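Local atomic coordinates of beta-N-acetylglucosaminidase-like protein Glycoside hydrolase family 20 (Flavobacterium johnsoniae, PDB entry 6YHH), a protein that probably cleaves terminal N-acetylglucosamine from chitin-derived oligosaccharides, as a family 20 beta-N-acetylglucosaminidase of bacterial chitin metabolism. Residues F144-L149 against M175-W180. Sequence-based numbering, arbitrary orientation.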
loop_
_atom_site.group_PDB
_atom_site.type_symbol
_atom_site.label_atom_id
_atom_site.label_comp_id
_atom_site.label_asym_id
_atom_site.label_seq_id
_atom_site.Cartn_x
_atom_site.Cartn_y
_atom_site.Cartn_z
ATOM N N PHE A 144 -23.793 -9.552 -18.922
ATOM C CA PHE A 144 -24.204 -8.153 -18.993
ATOM C C PHE A 144 -23.048 -7.347 -19.470
ATOM O O PHE A 144 -21.857 -7.665 -19.126
ATOM C CB PHE A 144 -24.610 -7.609 -17.582
ATOM C CG PHE A 144 -25.841 -8.266 -17.013
ATOM C CD1 PHE A 144 -27.098 -7.901 -17.497
ATOM C CD2 PHE A 144 -25.776 -9.243 -16.015
ATOM C CE1 PHE A 144 -28.245 -8.534 -16.991
ATOM C CE2 PHE A 144 -26.920 -9.834 -15.519
ATOM C CZ PHE A 144 -28.156 -9.455 -16.009
ATOM N N THR A 145 -23.372 -6.269 -20.148
ATOM C CA THR A 145 -22.316 -5.403 -20.645
ATOM C C THR A 145 -21.715 -4.368 -19.631
ATOM O O THR A 145 -20.595 -3.927 -19.832
ATOM C CB THR A 145 -22.771 -4.658 -21.966
ATOM O OG1 THR A 145 -21.628 -4.208 -22.696
ATOM C CG2 THR A 145 -23.683 -3.492 -21.698
ATOM N N TRP A 146 -22.483 -3.990 -18.609
ATOM C CA TRP A 146 -22.089 -3.010 -17.589
ATOM C C TRP A 146 -21.830 -3.791 -16.345
ATOM O O TRP A 146 -22.735 -4.312 -15.759
ATOM C CB TRP A 146 -23.226 -1.979 -17.393
ATOM C CG TRP A 146 -22.877 -0.881 -16.465
ATOM C CD1 TRP A 146 -22.456 -0.995 -15.142
ATOM C CD2 TRP A 146 -22.898 0.510 -16.768
ATOM N NE1 TRP A 146 -22.241 0.264 -14.604
ATOM C CE2 TRP A 146 -22.446 1.205 -15.583
ATOM C CE3 TRP A 146 -23.185 1.237 -17.917
ATOM C CZ2 TRP A 146 -22.411 2.572 -15.523
ATOM C CZ3 TRP A 146 -23.090 2.617 -17.871
ATOM C CH2 TRP A 146 -22.711 3.257 -16.653
ATOM N N ARG A 147 -20.559 -3.953 -15.983
ATOM C CA ARG A 147 -20.162 -4.742 -14.829
ATOM C C ARG A 147 -19.195 -3.872 -13.998
ATOM O O ARG A 147 -17.994 -3.797 -14.270
ATOM C CB ARG A 147 -19.508 -6.050 -15.242
ATOM C CG ARG A 147 -20.368 -6.812 -16.256
ATOM C CD ARG A 147 -19.744 -8.093 -16.684
ATOM N NE ARG A 147 -18.382 -7.962 -17.168
ATOM C CZ ARG A 147 -18.051 -7.473 -18.359
ATOM N NH1 ARG A 147 -18.997 -7.201 -19.268
ATOM N NH2 ARG A 147 -16.813 -7.294 -18.663
ATOM N N GLY A 148 -19.788 -3.176 -13.013
ATOM C CA GLY A 148 -19.156 -2.022 -12.400
ATOM C C GLY A 148 -18.880 -2.043 -10.892
ATOM O O GLY A 148 -19.506 -2.804 -10.114
ATOM N N LEU A 149 -17.903 -1.247 -10.531
ATOM C CA LEU A 149 -17.685 -0.820 -9.127
ATOM C C LEU A 149 -17.755 0.704 -9.106
ATOM O O LEU A 149 -17.058 1.337 -9.896
ATOM C CB LEU A 149 -16.270 -1.208 -8.581
ATOM C CG LEU A 149 -15.926 -0.784 -7.155
ATOM C CD1 LEU A 149 -16.776 -1.410 -6.075
ATOM C CD2 LEU A 149 -14.427 -1.076 -6.894
ATOM N N MET A 175 -14.395 -7.202 -14.612
ATOM C CA MET A 175 -15.276 -6.061 -14.492
ATOM C C MET A 175 -14.794 -4.907 -15.371
ATOM O O MET A 175 -13.592 -4.735 -15.513
ATOM C CB MET A 175 -15.387 -5.643 -13.019
ATOM C CG MET A 175 -16.001 -6.730 -12.222
ATOM S SD MET A 175 -16.000 -6.320 -10.421
ATOM C CE MET A 175 -17.185 -4.957 -10.336
ATOM N N ASN A 176 -15.721 -4.176 -15.979
ATOM C CA ASN A 176 -15.349 -3.203 -17.029
ATOM C C ASN A 176 -15.829 -1.829 -16.871
ATOM O O ASN A 176 -15.628 -1.013 -17.807
ATOM C CB ASN A 176 -15.784 -3.709 -18.414
ATOM C CG ASN A 176 -17.281 -3.860 -18.535
ATOM O OD1 ASN A 176 -18.043 -3.743 -17.561
ATOM N ND2 ASN A 176 -17.724 -4.058 -19.749
ATOM N N VAL A 177 -16.411 -1.474 -15.721
ATOM C CA VAL A 177 -16.864 -0.108 -15.453
ATOM C C VAL A 177 -16.381 0.319 -14.066
ATOM O O VAL A 177 -16.558 -0.398 -13.051
ATOM C CB VAL A 177 -18.362 0.048 -15.538
ATOM C CG1 VAL A 177 -18.779 1.421 -15.142
ATOM C CG2 VAL A 177 -18.930 -0.341 -16.923
ATOM N N PHE A 178 -15.788 1.500 -14.051
ATOM C CA PHE A 178 -15.388 2.140 -12.775
ATOM C C PHE A 178 -16.127 3.447 -12.690
ATOM O O PHE A 178 -15.922 4.346 -13.491
ATOM C CB PHE A 178 -13.922 2.352 -12.778
ATOM C CG PHE A 178 -13.380 3.096 -11.564
ATOM C CD1 PHE A 178 -13.271 2.461 -10.329
ATOM C CD2 PHE A 178 -13.025 4.416 -11.636
ATOM C CE1 PHE A 178 -12.790 3.118 -9.229
ATOM C CE2 PHE A 178 -12.517 5.045 -10.482
ATOM C CZ PHE A 178 -12.388 4.384 -9.329
ATOM N N HIS A 179 -17.077 3.509 -11.782
ATOM C CA HIS A 179 -17.898 4.692 -11.585
ATOM C C HIS A 179 -17.274 5.476 -10.405
ATOM O O HIS A 179 -17.133 5.014 -9.290
ATOM C CB HIS A 179 -19.341 4.254 -11.385
ATOM C CG HIS A 179 -20.294 5.266 -10.836
ATOM N ND1 HIS A 179 -21.545 4.874 -10.406
ATOM C CD2 HIS A 179 -20.226 6.618 -10.618
ATOM C CE1 HIS A 179 -22.183 5.910 -9.903
ATOM N NE2 HIS A 179 -21.418 6.977 -10.030
ATOM N N TRP A 180 -16.928 6.723 -10.696
ATOM C CA TRP A 180 -16.115 7.530 -9.745
ATOM C C TRP A 180 -17.015 8.639 -9.165
ATOM O O TRP A 180 -17.403 9.609 -9.849
ATOM C CB TRP A 180 -14.911 8.097 -10.500
ATOM C CG TRP A 180 -13.643 8.378 -9.720
ATOM C CD1 TRP A 180 -13.380 8.243 -8.384
ATOM C CD2 TRP A 180 -12.403 8.806 -10.329
ATOM N NE1 TRP A 180 -12.064 8.522 -8.114
ATOM C CE2 TRP A 180 -11.429 8.868 -9.299
ATOM C CE3 TRP A 180 -12.037 9.092 -11.632
ATOM C CZ2 TRP A 180 -10.116 9.224 -9.555
ATOM C CZ3 TRP A 180 -10.736 9.496 -11.884
ATOM C CH2 TRP A 180 -9.797 9.535 -10.838
#
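Leu149 and Val177 join two neighbouring parallel strands of the catalytic barrel, 146-152 and 177-184, linked by helix 160-172 in a beta-alpha-beta unit. Leu149 N donates to Val177 O at 3.0 Å and Leu149 O accepts from His179 N at 2.9 Å, the usual parallel ladder. At its start, Arg147 O takes two donors: Asn176 N lies in its carbonyl plane, whereas Val177 N, 3.2 Å from Arg147 O, sits well above that plane.

Before the strands pair, the amide of Asn176 extends the ladder. With CG held between the backbone N and carbonyl carbon (chi1 63°), the side chain reaches across so that Asn176 ND2 donates to Thr145 O at 2.9 Å, nearly straight at 164°, while OD1 accepts from Arg147 N in the plane of the amide carbonyl. The Arg147 guanidinium stacks on this amide, their planes 30° apart, with Asn176 CG over one face. Its NH1 donates in plane to Phe144 O; NH2 bonds Lys174 O and forms a salt bridge with Glu92. Replacing Asn176 by an alanine removes the amide, which would probably leave Thr145 O and Arg147 N without these partners and the guanidinium without its stacked neighbour.

Van der Waals contacts fill in around the ladder. Val177 CG2 stands over the five-membered ring of Trp146, 3.9 Å from its centroid, and CG1 lies near NE1, which bonds Glu447. On the face bearing Leu149, the bent Met175 chain lays its methyl against the Gly148 carbonyl, with Met175 CE 4.2 Å from Leu149 CB.

Both hydrogen-bonding groups of one buried amide thus serve main-chain atoms, continuing the backbone pairing one step before the strands begin, and its bonds together with those of the stacked guanidinium limit the rotation of both groups.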